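Local coordinates for uncharacterized protein (Legionella pneumophila subsp. pneumophila str. Philadelphia 1, PDB 4RXV) that is of unknown function but carries an N-terminal RavJ-type peptidase domain of clan CA, and so probably acts as a papain-like cysteine peptidase or related enzyme, at residues P58-W63 against E95-S100; V112-P117 against Y205-D210; H139-L144 against E190-N195. One frame throughout, in Å; residues are numbered along the deposited sequence.

Interaction 1 of 3, residues P58-W63 against E95-S100; sequences PPFSQW and EAVRVS
Trp-63 overlaps Val-99 with its CB and the six-membered part of its indole. The contact packs the short helix 60-64 against strand 95-100, the middle strand of a small mixed sheet that also holds strands 22-23 and 91-92. It is apolar, and no hydrogen bond joins the two segments. The backbones come nearest at Trp-63 and Ser-100, whose CA atoms are 5.8 Å apart. Trp-63 CB lies 3.9 Å from Val-99 CB and equally near Val-99 O. Its indole meets the valine obliquely, with CE3 at 4.0 Å from Val-99 CB. Pro-59 CG covers one face of the indole, offset toward the rim, 3.4 Å above the plane. This proline follows a cis peptide bond, and its O accepts the bond from Trp-63 N in the first turn of the helix.

Phe-60 reaches the strand one turn earlier. Its CG lies anti to its carbonyl carbon (chi1 -54°), which carries the ring out toward the valines. The ring meets them with its edge. Val-99 CG2 and Val-97 O both lie near the ring plane. Val-97 is in the break of the strand, yet its side chain points the same way as that of Val-99, toward the helix. Tyr-49 of helix 37-50 touches Phe-60 and both valines, and Phe-90 meets the Phe-60 ring edge-to-face. Between the two valines in sequence, the side chain of Arg-98 points away from the helix; Glu-16 O and Asn-85 OD1 accept hydrogen bonds from its guanidinium. The two branches of Val-99 have different nearest partners: CG2 lies 3.9 Å from Phe-60 CD1, CG1 4.1 Å from Trp-63 CB.

Interaction 2 of 3, residues V112-P117 against Y205-D210; sequences VLLDDP and YQSALD
The backbones of Leu-114 and Ser-207 stand well apart, with CA atoms 8.5 Å from each other, and only side chains bridge the gap. Segment 112-117 runs from helix 105-114 to the start of helix 117-122. Segment 205-210 is the end of strand 202-206, running into a short 3-10 turn.

Leu-114 carries the contact, and its two methyl groups go to different partners. CD2 touches Ser-207 CB at 4.0 Å. CD1 lies 4.2 Å from Tyr-205 CE2 and approaches that ring obliquely. The leucine CG is anti to its carbonyl carbon (chi1 -75°), and the fork of methyl groups is directed at the strand end. Ser-207 meets the leucine with its CB, while its OG accepts a hydrogen bond from Val-125 N of strand 123-133.

The tyrosine is held by its own segment. Tyr-205 OH donates to Asp-210 OD2 over 2.7 Å; the carboxylate oxygen receives it on its anti lone pair, the one away from OD1. The same OD2 also accepts from Ala-74 N, at the start of helix 74-84. In the 3-10 turn Leu-209 N bonds to Gln-206 O and Asp-210 N to Ser-207 O, and the chain folds back to bring Asp-210 to the phenol. Ser-207 N sits above one face of the ring, offset toward the rim.

Tyr-77 of helix 74-84 touches Leu-114 and meets the Tyr-205 ring. Asp-116 N-caps the next helix, 117-122, through Ile-119 N. Leu-114 of helix 105-114 thus packs on the end of outer strand 202-206 and the turn that follows. In papain-like clan CA peptidases a helix that begins beside the catalytic cysteine packs on an antiparallel sheet, and this domain is consistent with that arrangement.

Interaction 3 of 3, residues H139-L144 against E190-N195; sequences HNITLL and EQFAYN
Ile-141 and Phe-192 reach for each other from opposite directions. The CD1 methyl of Ile-141 lies 3.7 Å from Phe-192 CZ and 3.9 Å from CE2, oblique to the ring. In the isoleucine CG1 is anti to the carbonyl carbon and CD1 continues the extended chain (chi2 172°), which gives it the length to reach the far end of the phenylalanine. The phenylalanine CG is anti to its backbone N (chi1 174°), and the ring extends toward the strand. Tyr-194 N lies over the centre of one face of this ring, 3.6 Å above it.

His-139 and Tyr-194 form the second pair. The side chains cross at about a right angle. The rings form an oblique pair, planes at 78° and centroids 6.0 Å apart. The nearest atoms are His-139 NE2 and Tyr-194 CD2, at 4.1 Å. Polar partners fix both rings. His-139 NE2 is hydrogen-bonded to Asp-171 OD2 and ND1 to the main-chain O of Cys-102, and Tyr-194 OH to Cys-32 O. A histidine paired with an aspartate beside a cysteine just ahead of a helix is consistent with a papain-like site, the catalytic role being inferred.

A type I beta turn runs from Phe-192 to Asn-195. The segment covers one side of strand 136-146, beside strand 168-170, where Phe-192 also touches Ile-169. Thr-142 and Leu-144 instead touch helix 105-114.

Interactions 2 and 3 share the four-stranded antiparallel sheet. Strand 136-146 belongs to interaction 3, and edge strand 202-206 to interaction 2. Their centres are 17 Å apart, yet they touch: Leu-113 CD1 lies 3.9 Å from Thr-142 CG2, where helix 105-114 packs on the strand. Interaction 1 stands apart on the small mixed sheet, with its centre about 25 Å from that of interaction 2 (nearest atoms about 8 Å) and 24 Å from that of interaction 3 (nearest atoms about 9 Å). Interactions 1 and 3 lie on opposite sides of the chain's centre. Strand 95-100 leads through Cys-102 into helix 105-114. The probable site, His-139 with Asp-171 and Cys-102, includes part of interaction 3.

Interaction 1 of 3, residues P58-W63 against E95-S100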
ATOM      1  N   PRO A  58      20.700  -8.551  -2.544  1.00 18.01           N
ATOM      2  CA  PRO A  58      19.753  -8.224  -1.470  1.00 17.84           C
ATOM      3  C   PRO A  58      19.823  -6.734  -1.131  1.00 16.73           C
ATOM      4  O   PRO A  58      20.920  -6.160  -1.176  1.00 18.25           O
ATOM      5  CB  PRO A  58      20.251  -9.064  -0.285  1.00 22.45           C
ATOM      6  CG  PRO A  58      21.153 -10.094  -0.856  1.00 25.87           C
ATOM      7  CD  PRO A  58      21.752  -9.477  -2.087  1.00 21.24           C
ATOM      8  N   PRO A  59      18.693  -6.117  -0.751  1.00 15.72           N
ATOM      9  CA  PRO A  59      17.376  -6.730  -0.536  1.00 15.05           C
ATOM     10  C   PRO A  59      16.504  -6.751  -1.793  1.00 13.76           C
ATOM     11  O   PRO A  59      15.393  -7.271  -1.741  1.00 13.48           O
ATOM     12  CB  PRO A  59      16.742  -5.798   0.495  1.00 16.23           C
ATOM     13  CG  PRO A  59      17.271  -4.450   0.114  1.00 16.08           C
ATOM     14  CD  PRO A  59      18.698  -4.701  -0.346  1.00 17.15           C
ATOM     15  N   PHE A  60      16.989  -6.169  -2.891  1.00 13.92           N
ATOM     16  CA  PHE A  60      16.202  -6.057  -4.113  1.00 13.22           C
ATOM     17  C   PHE A  60      15.674  -7.405  -4.590  1.00 12.85           C
ATOM     18  O   PHE A  60      14.507  -7.517  -4.988  1.00 13.92           O
ATOM     19  CB  PHE A  60      17.024  -5.364  -5.203  1.00 14.02           C
ATOM     20  CG  PHE A  60      17.563  -4.049  -4.753  1.00 13.35           C
ATOM     21  CD1 PHE A  60      16.736  -2.940  -4.660  1.00 14.37           C
ATOM     22  CD2 PHE A  60      18.878  -3.940  -4.321  1.00 14.64           C
ATOM     23  CE1 PHE A  60      17.227  -1.744  -4.181  1.00 14.93           C
ATOM     24  CE2 PHE A  60      19.364  -2.750  -3.859  1.00 16.94           C
ATOM     25  CZ  PHE A  60      18.541  -1.652  -3.787  1.00 16.75           C
ATOM     26  N   SER A  61      16.530  -8.428  -4.557  1.00 13.92           N
ATOM     27  CA  SER A  61      16.135  -9.782  -4.935  1.00 15.68           C
ATOM     28  C   SER A  61      14.876 -10.237  -4.191  1.00 13.84           C
ATOM     29  O   SER A  61      13.964 -10.829  -4.788  1.00 14.85           O
ATOM     30  CB  SER A  61      17.267 -10.778  -4.610  1.00 18.36           C
ATOM     31  OG  SER A  61      18.384 -10.651  -5.463  1.00 23.80           O
ATOM     32  N   GLN A  62      14.851  -9.997  -2.887  1.00 13.89           N
ATOM     33  CA  GLN A  62      13.756 -10.443  -2.041  1.00 13.87           C
ATOM     34  C   GLN A  62      12.516  -9.552  -2.227  1.00 12.63           C
ATOM     35  O   GLN A  62      11.372 -10.047  -2.273  1.00 13.41           O
ATOM     36  CB  GLN A  62      14.181 -10.468  -0.570  1.00 15.61           C
ATOM     37  CG  GLN A  62      15.212 -11.543  -0.198  1.00 17.91           C
ATOM     38  CD  GLN A  62      16.619 -11.268  -0.726  1.00 18.92           C
ATOM     39  OE1 GLN A  62      17.114 -10.130  -0.699  1.00 18.59           O
ATOM     40  NE2 GLN A  62      17.267 -12.318  -1.211  1.00 21.37           N
ATOM     41  N   TRP A  63      12.733  -8.241  -2.383  1.00 12.84           N
ATOM     42  CA  TRP A  63      11.603  -7.326  -2.599  1.00 12.94           C
ATOM     43  C   TRP A  63      10.888  -7.678  -3.910  1.00 13.75           C
ATOM     44  O   TRP A  63       9.669  -7.576  -4.026  1.00 15.18           O
ATOM     45  CB  TRP A  63      12.094  -5.889  -2.650  1.00 13.91           C
ATOM     46  CG  TRP A  63      12.584  -5.354  -1.362  1.00 13.45           C
ATOM     47  CD1 TRP A  63      12.366  -5.863  -0.115  1.00 14.16           C
ATOM     48  CD2 TRP A  63      13.363  -4.170  -1.179  1.00 13.89           C
ATOM     49  NE1 TRP A  63      12.938  -5.055   0.842  1.00 14.54           N
ATOM     50  CE2 TRP A  63      13.569  -4.016   0.212  1.00 14.27           C
ATOM     51  CE3 TRP A  63      13.899  -3.216  -2.054  1.00 15.30           C
ATOM     52  CZ2 TRP A  63      14.277  -2.948   0.744  1.00 15.33           C
ATOM     53  CZ3 TRP A  63      14.613  -2.160  -1.525  1.00 16.50           C
ATOM     54  CH2 TRP A  63      14.788  -2.032  -0.135  1.00 15.77           C
ATOM     55  N   GLU A  95      17.264   8.323 -10.002  0.56 24.22           N
ATOM     56  CA  GLU A  95      16.371   8.199  -8.858  0.56 24.45           C
ATOM     57  C   GLU A  95      16.635   6.891  -8.108  0.56 18.85           C
ATOM     58  O   GLU A  95      16.672   5.805  -8.699  0.56 15.43           O
ATOM     59  CB  GLU A  95      14.912   8.247  -9.320  0.56 31.38           C
ATOM     60  CG  GLU A  95      14.534   9.526 -10.063  0.56 40.55           C
ATOM     61  CD  GLU A  95      13.149   9.466 -10.689  0.56 56.54           C
ATOM     62  OE1 GLU A  95      12.630   8.351 -10.903  0.56 55.36           O
ATOM     63  OE2 GLU A  95      12.579  10.541 -10.972  0.56 62.99           O
ATOM     64  N   ALA A  96      16.810   6.988  -6.796  1.00 17.93           N
ATOM     65  CA  ALA A  96      17.062   5.809  -5.986  1.00 17.09           C
ATOM     66  C   ALA A  96      15.948   4.794  -6.164  1.00 14.56           C
ATOM     67  O   ALA A  96      14.770   5.120  -6.110  1.00 14.23           O
ATOM     68  CB  ALA A  96      17.195   6.177  -4.527  1.00 17.71           C
ATOM     69  N   VAL A  97      16.348   3.542  -6.314  1.00 13.08           N
ATOM     70  CA  VAL A  97      15.423   2.443  -6.525  1.00 11.56           C
ATOM     71  C   VAL A  97      14.740   1.996  -5.231  1.00 10.65           C
ATOM     72  O   VAL A  97      15.390   1.712  -4.224  1.00 11.87           O
ATOM     73  CB  VAL A  97      16.179   1.259  -7.144  1.00 11.88           C
ATOM     74  CG1 VAL A  97      15.325   0.009  -7.192  1.00 12.75           C
ATOM     75  CG2 VAL A  97      16.634   1.620  -8.535  1.00 13.42           C
ATOM     76  N   ARG A  98      13.414   1.919  -5.301  1.00  9.71           N
ATOM     77  CA  ARG A  98      12.561   1.240  -4.317  1.00  8.70           C
ATOM     78  C   ARG A  98      11.742   0.225  -5.089  1.00  9.05           C
ATOM     79  O   ARG A  98      11.407   0.487  -6.245  1.00 10.32           O
ATOM     80  CB  ARG A  98      11.661   2.242  -3.591  1.00  8.79           C
ATOM     81  CG  ARG A  98      12.446   3.311  -2.823  1.00  8.71           C
ATOM     82  CD  ARG A  98      11.505   4.289  -2.097  1.00  8.66           C
ATOM     83  NE  ARG A  98      10.764   5.057  -3.077  1.00  8.65           N
ATOM     84  CZ  ARG A  98       9.661   5.763  -2.832  1.00  8.54           C
ATOM     85  NH1 ARG A  98       9.147   5.860  -1.606  1.00  8.86           N
ATOM     86  NH2 ARG A  98       9.071   6.388  -3.838  1.00  8.93           N
ATOM     87  N   VAL A  99      11.436  -0.911  -4.471  1.00  8.69           N
ATOM     88  CA  VAL A  99      10.800  -2.006  -5.184  1.00  8.66           C
ATOM     89  C   VAL A  99       9.652  -2.583  -4.392  1.00  8.24           C
ATOM     90  O   VAL A  99       9.782  -2.835  -3.210  1.00  9.17           O
ATOM     91  CB  VAL A  99      11.803  -3.158  -5.443  1.00 10.33           C
ATOM     92  CG1 VAL A  99      11.145  -4.261  -6.286  1.00 11.60           C
ATOM     93  CG2 VAL A  99      13.073  -2.672  -6.088  1.00 11.86           C
ATOM     94  N   SER A 100       8.551  -2.879  -5.081  1.00  8.43           N
ATOM     95  CA  SER A 100       7.470  -3.659  -4.483  1.00  8.75           C
ATOM     96  C   SER A 100       6.648  -4.350  -5.580  1.00  9.46           C
ATOM     97  O   SER A 100       7.034  -4.350  -6.758  1.00 10.00           O
ATOM     98  CB  SER A 100       6.615  -2.799  -3.556  1.00  9.24           C
ATOM     99  OG  SER A 100       5.835  -3.592  -2.706  1.00 10.18           O
TER

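Interaction 2 of 3, residues V112-P117 against Y205-D210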
ATOM      1  N   VAL A 112       2.754   3.837   6.922  1.00  6.97           N
ATOM      2  CA  VAL A 112       2.600   5.288   6.870  1.00  6.98           C
ATOM      3  C   VAL A 112       1.404   5.740   7.706  1.00  7.64           C
ATOM      4  O   VAL A 112       1.481   6.718   8.444  1.00  8.57           O
ATOM      5  CB  VAL A 112       2.477   5.760   5.407  1.00  7.64           C
ATOM      6  CG1 VAL A 112       2.043   7.200   5.316  1.00  8.71           C
ATOM      7  CG2 VAL A 112       3.798   5.528   4.650  1.00  8.34           C
ATOM      8  N   LEU A 113       0.291   5.041   7.556  1.00  7.14           N
ATOM      9  CA  LEU A 113      -0.940   5.418   8.230  1.00  8.17           C
ATOM     10  C   LEU A 113      -0.898   5.123   9.720  1.00  8.79           C
ATOM     11  O   LEU A 113      -1.360   5.926  10.520  1.00 10.11           O
ATOM     12  CB  LEU A 113      -2.107   4.707   7.572  1.00  8.16           C
ATOM     13  CG  LEU A 113      -2.287   5.095   6.113  1.00 10.29           C
ATOM     14  CD1 LEU A 113      -3.222   4.104   5.420  1.00 12.66           C
ATOM     15  CD2 LEU A 113      -2.706   6.517   5.922  1.00 12.40           C
ATOM     16  N   LEU A 114      -0.334   3.985  10.106  1.00  8.58           N
ATOM     17  CA  LEU A 114      -0.201   3.607  11.506  1.00  9.13           C
ATOM     18  C   LEU A 114       0.744   4.545  12.244  1.00  9.91           C
ATOM     19  O   LEU A 114       0.690   4.648  13.460  1.00 10.68           O
ATOM     20  CB  LEU A 114       0.239   2.135  11.631  1.00  9.60           C
ATOM     21  CG  LEU A 114      -0.882   1.127  11.339  1.00 10.11           C
ATOM     22  CD1 LEU A 114      -0.340  -0.234  11.010  1.00 11.46           C
ATOM     23  CD2 LEU A 114      -1.851   1.039  12.495  1.00 11.66           C
ATOM     24  N   ASP A 115       1.654   5.185  11.521  1.00 10.20           N
ATOM     25  CA  ASP A 115       2.642   6.072  12.112  1.00 10.58           C
ATOM     26  C   ASP A 115       2.090   7.466  12.364  1.00 12.18           C
ATOM     27  O   ASP A 115       2.786   8.274  12.937  1.00 14.73           O
ATOM     28  CB  ASP A 115       3.856   6.175  11.191  1.00 11.77           C
ATOM     29  CG  ASP A 115       5.028   6.833  11.859  1.00 11.49           C
ATOM     30  OD1 ASP A 115       5.446   6.341  12.920  1.00 11.42           O
ATOM     31  OD2 ASP A 115       5.520   7.846  11.320  1.00 13.41           O
ATOM     32  N   ASP A 116       0.867   7.744  11.922  1.00 12.59           N
ATOM     33  CA  ASP A 116       0.278   9.077  12.025  1.00 14.54           C
ATOM     34  C   ASP A 116      -0.646   9.191  13.239  1.00 13.10           C
ATOM     35  O   ASP A 116      -1.633   8.482  13.350  1.00 11.58           O
ATOM     36  CB  ASP A 116      -0.504   9.375  10.746  1.00 18.31           C
ATOM     37  CG  ASP A 116      -0.996  10.801  10.674  1.00 24.37           C
ATOM     38  OD1 ASP A 116      -1.819  11.187  11.528  1.00 25.94           O
ATOM     39  OD2 ASP A 116      -0.579  11.536   9.748  1.00 26.75           O
ATOM     40  N   PRO A 117      -0.359  10.129  14.148  1.00 17.14           N
ATOM     41  CA  PRO A 117      -1.168  10.191  15.373  1.00 17.99           C
ATOM     42  C   PRO A 117      -2.609  10.647  15.169  1.00 17.42           C
ATOM     43  O   PRO A 117      -3.495  10.232  15.904  1.00 19.21           O
ATOM     44  CB  PRO A 117      -0.408  11.203  16.244  1.00 20.82           C
ATOM     45  CG  PRO A 117       0.358  12.018  15.278  1.00 22.32           C
ATOM     46  CD  PRO A 117       0.729  11.118  14.152  1.00 20.31           C
ATOM     47  N   TYR A 205      -5.178  -8.445   8.807  1.00  8.39           N
ATOM     48  CA  TYR A 205      -4.730  -7.653   9.945  1.00  8.07           C
ATOM     49  C   TYR A 205      -5.773  -6.601  10.250  1.00  7.94           C
ATOM     50  O   TYR A 205      -6.270  -5.944   9.337  1.00  7.99           O
ATOM     51  CB  TYR A 205      -3.377  -6.977   9.652  1.00  8.61           C
ATOM     52  CG  TYR A 205      -2.951  -5.971  10.720  1.00  8.26           C
ATOM     53  CD1 TYR A 205      -2.428  -6.410  11.920  1.00  8.80           C
ATOM     54  CD2 TYR A 205      -3.110  -4.610  10.536  1.00  8.33           C
ATOM     55  CE1 TYR A 205      -2.041  -5.506  12.901  1.00  9.06           C
ATOM     56  CE2 TYR A 205      -2.718  -3.693  11.512  1.00  8.49           C
ATOM     57  CZ  TYR A 205      -2.198  -4.145  12.687  1.00  8.65           C
ATOM     58  OH  TYR A 205      -1.832  -3.223  13.639  1.00  9.25           O
ATOM     59  N   GLN A 206      -6.063  -6.430  11.536  1.00  8.29           N
ATOM     60  CA  GLN A 206      -6.890  -5.329  12.034  1.00  8.36           C
ATOM     61  C   GLN A 206      -6.179  -4.684  13.210  1.00  8.75           C
ATOM     62  O   GLN A 206      -5.967  -5.327  14.248  1.00  8.93           O
ATOM     63  CB  GLN A 206      -8.282  -5.803  12.476  1.00  9.08           C
ATOM     64  CG  GLN A 206      -9.059  -6.441  11.361  1.00 10.04           C
ATOM     65  CD  GLN A 206     -10.540  -6.690  11.667  1.00 10.33           C
ATOM     66  OE1 GLN A 206     -11.290  -5.777  12.001  1.00 12.66           O
ATOM     67  NE2 GLN A 206     -10.974  -7.927  11.520  1.00 10.77           N
ATOM     68  N   SER A 207      -5.823  -3.407  13.098  1.00  8.41           N
ATOM     69  CA  SER A 207      -5.168  -2.720  14.205  1.00  8.34           C
ATOM     70  C   SER A 207      -6.044  -2.712  15.451  1.00  8.78           C
ATOM     71  O   SER A 207      -5.534  -2.682  16.568  1.00  9.49           O
ATOM     72  CB  SER A 207      -4.758  -1.302  13.822  1.00  9.35           C
ATOM     73  OG  SER A 207      -5.874  -0.453  13.587  1.00  9.40           O
ATOM     74  N   ALA A 208      -7.360  -2.747  15.265  1.00  9.36           N
ATOM     75  CA  ALA A 208      -8.300  -2.797  16.379  1.00 11.68           C
ATOM     76  C   ALA A 208      -8.138  -4.049  17.241  1.00 11.73           C
ATOM     77  O   ALA A 208      -8.597  -4.063  18.380  1.00 14.61           O
ATOM     78  CB  ALA A 208      -9.720  -2.727  15.838  1.00 12.81           C
ATOM     79  N   LEU A 209      -7.537  -5.104  16.696  1.00 10.04           N
ATOM     80  CA  LEU A 209      -7.298  -6.367  17.391  1.00 10.57           C
ATOM     81  C   LEU A 209      -5.846  -6.533  17.820  1.00 11.42           C
ATOM     82  O   LEU A 209      -5.499  -7.560  18.385  1.00 13.28           O
ATOM     83  CB  LEU A 209      -7.695  -7.553  16.499  1.00 11.61           C
ATOM     84  CG  LEU A 209      -9.167  -7.557  16.097  1.00 15.54           C
ATOM     85  CD1 LEU A 209      -9.451  -8.703  15.156  1.00 15.90           C
ATOM     86  CD2 LEU A 209     -10.069  -7.630  17.313  1.00 20.64           C
ATOM     87  N   ASP A 210      -5.008  -5.539  17.591  1.00  9.94           N
ATOM     88  CA  ASP A 210      -3.576  -5.623  17.822  1.00  9.93           C
ATOM     89  C   ASP A 210      -3.248  -5.035  19.198  1.00  9.51           C
ATOM     90  O   ASP A 210      -3.277  -3.815  19.387  1.00 10.22           O
ATOM     91  CB  ASP A 210      -2.886  -4.826  16.706  1.00 10.08           C
ATOM     92  CG  ASP A 210      -1.382  -4.799  16.811  1.00  9.77           C
ATOM     93  OD1 ASP A 210      -0.824  -5.382  17.775  1.00 10.29           O
ATOM     94  OD2 ASP A 210      -0.749  -4.189  15.905  1.00  9.81           O
TER

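Interaction 3 of 3, residues H139-L144 against E190-N195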
ATOM      1  N   HIS A 139      -3.761  -9.744  -4.411  1.00 10.30           N
ATOM      2  CA  HIS A 139      -3.448  -8.329  -4.204  1.00  9.85           C
ATOM      3  C   HIS A 139      -3.869  -7.874  -2.818  1.00  9.25           C
ATOM      4  O   HIS A 139      -5.049  -7.876  -2.504  1.00 10.68           O
ATOM      5  CB  HIS A 139      -4.230  -7.553  -5.238  1.00  9.80           C
ATOM      6  CG  HIS A 139      -4.033  -6.076  -5.185  1.00  8.60           C
ATOM      7  ND1 HIS A 139      -2.815  -5.489  -4.926  1.00  8.70           N
ATOM      8  CD2 HIS A 139      -4.903  -5.065  -5.392  1.00  9.14           C
ATOM      9  CE1 HIS A 139      -2.948  -4.172  -4.958  1.00  9.26           C
ATOM     10  NE2 HIS A 139      -4.200  -3.894  -5.255  1.00  8.46           N
ATOM     11  N   ASN A 140      -2.921  -7.441  -2.005  1.00  8.78           N
ATOM     12  CA  ASN A 140      -3.280  -6.901  -0.699  1.00  8.40           C
ATOM     13  C   ASN A 140      -3.568  -5.413  -0.809  1.00  7.89           C
ATOM     14  O   ASN A 140      -2.986  -4.705  -1.644  1.00  7.67           O
ATOM     15  CB  ASN A 140      -2.226  -7.217   0.339  1.00  9.81           C
ATOM     16  CG  ASN A 140      -2.071  -8.720   0.536  1.00 11.39           C
ATOM     17  OD1 ASN A 140      -3.050  -9.453   0.528  1.00 13.48           O
ATOM     18  ND2 ASN A 140      -0.858  -9.174   0.685  1.00 11.83           N
ATOM     19  N   ILE A 141      -4.496  -4.962   0.011  1.00  7.72           N
ATOM     20  CA  ILE A 141      -4.968  -3.582   0.035  1.00  7.78           C
ATOM     21  C   ILE A 141      -5.058  -3.135   1.478  1.00  7.63           C
ATOM     22  O   ILE A 141      -5.415  -3.918   2.355  1.00  8.04           O
ATOM     23  CB  ILE A 141      -6.384  -3.481  -0.638  1.00  8.06           C
ATOM     24  CG1 ILE A 141      -6.273  -3.860  -2.123  1.00  8.91           C
ATOM     25  CG2 ILE A 141      -6.978  -2.110  -0.453  1.00  9.86           C
ATOM     26  CD1 ILE A 141      -7.631  -3.969  -2.816  1.00  9.60           C
ATOM     27  N   THR A 142      -4.767  -1.870   1.740  1.00  7.06           N
ATOM     28  CA  THR A 142      -4.905  -1.277   3.067  1.00  6.69           C
ATOM     29  C   THR A 142      -6.214  -0.530   3.151  1.00  6.23           C
ATOM     30  O   THR A 142      -6.614   0.147   2.195  1.00  7.56           O
ATOM     31  CB  THR A 142      -3.668  -0.455   3.392  1.00  7.20           C
ATOM     32  OG1 THR A 142      -2.596  -1.385   3.546  1.00  8.03           O
ATOM     33  CG2 THR A 142      -3.795   0.373   4.658  1.00  8.03           C
ATOM     34  N   LEU A 143      -6.881  -0.641   4.299  1.00  6.77           N
ATOM     35  CA  LEU A 143      -8.123   0.073   4.569  1.00  7.01           C
ATOM     36  C   LEU A 143      -7.981   0.974   5.782  1.00  7.44           C
ATOM     37  O   LEU A 143      -7.321   0.631   6.760  1.00  7.95           O
ATOM     38  CB  LEU A 143      -9.296  -0.868   4.853  1.00  7.54           C
ATOM     39  CG  LEU A 143      -9.594  -1.938   3.809  1.00  8.05           C
ATOM     40  CD1 LEU A 143     -10.739  -2.831   4.327  1.00  8.82           C
ATOM     41  CD2 LEU A 143      -9.924  -1.328   2.474  1.00  8.60           C
ATOM     42  N   LEU A 144      -8.651   2.111   5.696  1.00  7.18           N
ATOM     43  CA  LEU A 144      -8.965   2.956   6.845  1.00  7.90           C
ATOM     44  C   LEU A 144     -10.438   2.797   7.157  1.00  8.52           C
ATOM     45  O   LEU A 144     -11.275   3.091   6.312  1.00  9.07           O
ATOM     46  CB  LEU A 144      -8.653   4.419   6.531  1.00  8.56           C
ATOM     47  CG  LEU A 144      -7.165   4.728   6.352  1.00  9.24           C
ATOM     48  CD1 LEU A 144      -6.968   6.004   5.544  1.00 11.68           C
ATOM     49  CD2 LEU A 144      -6.481   4.852   7.680  1.00 12.63           C
ATOM     50  N   GLU A 190     -16.190   3.571  -4.694  1.00 11.68           N
ATOM     51  CA  GLU A 190     -16.693   4.021  -5.988  1.00 12.89           C
ATOM     52  C   GLU A 190     -15.627   4.652  -6.870  1.00 12.88           C
ATOM     53  O   GLU A 190     -15.794   4.685  -8.098  1.00 15.47           O
ATOM     54  CB  GLU A 190     -17.834   5.009  -5.787  1.00 15.44           C
ATOM     55  CG  GLU A 190     -19.081   4.381  -5.227  1.00 17.32           C
ATOM     56  CD  GLU A 190     -19.051   4.176  -3.718  1.00 18.25           C
ATOM     57  OE1 GLU A 190     -18.195   4.761  -3.001  1.00 17.67           O
ATOM     58  OE2 GLU A 190     -19.928   3.423  -3.248  1.00 21.15           O
ATOM     59  N   GLN A 191     -14.606   5.238  -6.212  0.52 12.26           N
ATOM     60  CA  GLN A 191     -13.440   5.899  -6.836  0.52 10.30           C
ATOM     61  C   GLN A 191     -12.289   4.916  -7.147  0.52  9.61           C
ATOM     62  O   GLN A 191     -11.370   5.282  -7.880  0.52 10.65           O
ATOM     63  CB  GLN A 191     -12.873   7.064  -5.951  0.52 10.55           C
ATOM     64  CG  GLN A 191     -13.609   8.459  -6.011  0.52 12.58           C
ATOM     65  CD  GLN A 191     -13.048   9.575  -5.053  0.52 11.29           C
ATOM     66  OE1 GLN A 191     -13.822  10.133  -4.249  0.52 12.73           O
ATOM     67  NE2 GLN A 191     -11.730   9.945  -5.189  0.52 12.02           N
ATOM     68  N   PHE A 192     -12.318   3.686  -6.622  1.00  9.08           N
ATOM     69  CA  PHE A 192     -11.138   2.821  -6.629  1.00  8.73           C
ATOM     70  C   PHE A 192     -10.900   2.167  -7.987  1.00  8.47           C
ATOM     71  O   PHE A 192     -11.810   1.601  -8.571  1.00 10.11           O
ATOM     72  CB  PHE A 192     -11.302   1.790  -5.504  1.00  8.98           C
ATOM     73  CG  PHE A 192     -10.225   0.715  -5.456  1.00  8.11           C
ATOM     74  CD1 PHE A 192      -8.871   1.021  -5.546  1.00  8.27           C
ATOM     75  CD2 PHE A 192     -10.584  -0.601  -5.263  1.00  8.41           C
ATOM     76  CE1 PHE A 192      -7.919   0.024  -5.501  1.00  8.25           C
ATOM     77  CE2 PHE A 192      -9.629  -1.596  -5.206  1.00  8.59           C
ATOM     78  CZ  PHE A 192      -8.304  -1.286  -5.304  1.00  8.83           C
ATOM     79  N   ALA A 193      -9.654   2.217  -8.441  1.00  8.83           N
ATOM     80  CA  ALA A 193      -9.246   1.675  -9.736  1.00  9.84           C
ATOM     81  C   ALA A 193      -9.683   0.240  -9.954  1.00  9.51           C
ATOM     82  O   ALA A 193     -10.009  -0.114 -11.071  1.00 11.35           O
ATOM     83  CB  ALA A 193      -7.741   1.739  -9.857  1.00 11.52           C
ATOM     84  N   TYR A 194      -9.601  -0.592  -8.921  1.00  8.74           N
ATOM     85  CA  TYR A 194      -9.863  -2.031  -9.073  1.00  9.44           C
ATOM     86  C   TYR A 194     -11.116  -2.431  -8.297  1.00  9.70           C
ATOM     87  O   TYR A 194     -11.185  -3.494  -7.674  1.00 10.31           O
ATOM     88  CB  TYR A 194      -8.647  -2.860  -8.646  1.00  9.68           C
ATOM     89  CG  TYR A 194      -7.337  -2.427  -9.258  1.00  8.85           C
ATOM     90  CD1 TYR A 194      -7.198  -2.207 -10.628  1.00  8.91           C
ATOM     91  CD2 TYR A 194      -6.224  -2.249  -8.466  1.00  8.79           C
ATOM     92  CE1 TYR A 194      -5.992  -1.789 -11.180  1.00  8.89           C
ATOM     93  CE2 TYR A 194      -5.004  -1.852  -9.010  1.00  8.42           C
ATOM     94  CZ  TYR A 194      -4.894  -1.632 -10.361  1.00  8.60           C
ATOM     95  OH  TYR A 194      -3.661  -1.225 -10.831  1.00  8.39           O
ATOM     96  N   ASN A 195     -12.129  -1.584  -8.347  1.00  9.90           N
ATOM     97  CA  ASN A 195     -13.294  -1.809  -7.504  1.00 10.92           C
ATOM     98  C   ASN A 195     -14.144  -3.013  -7.880  1.00 11.03           C
ATOM     99  O   ASN A 195     -14.907  -3.465  -7.037  1.00 14.75           O
ATOM    100  CB  ASN A 195     -14.160  -0.578  -7.333  1.00 13.03           C
ATOM    101  CG  ASN A 195     -14.747  -0.082  -8.591  1.00 14.96           C
ATOM    102  OD1 ASN A 195     -14.590  -0.642  -9.678  1.00 17.41           O
ATOM    103  ND2 ASN A 195     -15.484   0.997  -8.452  1.00 17.24           N
TER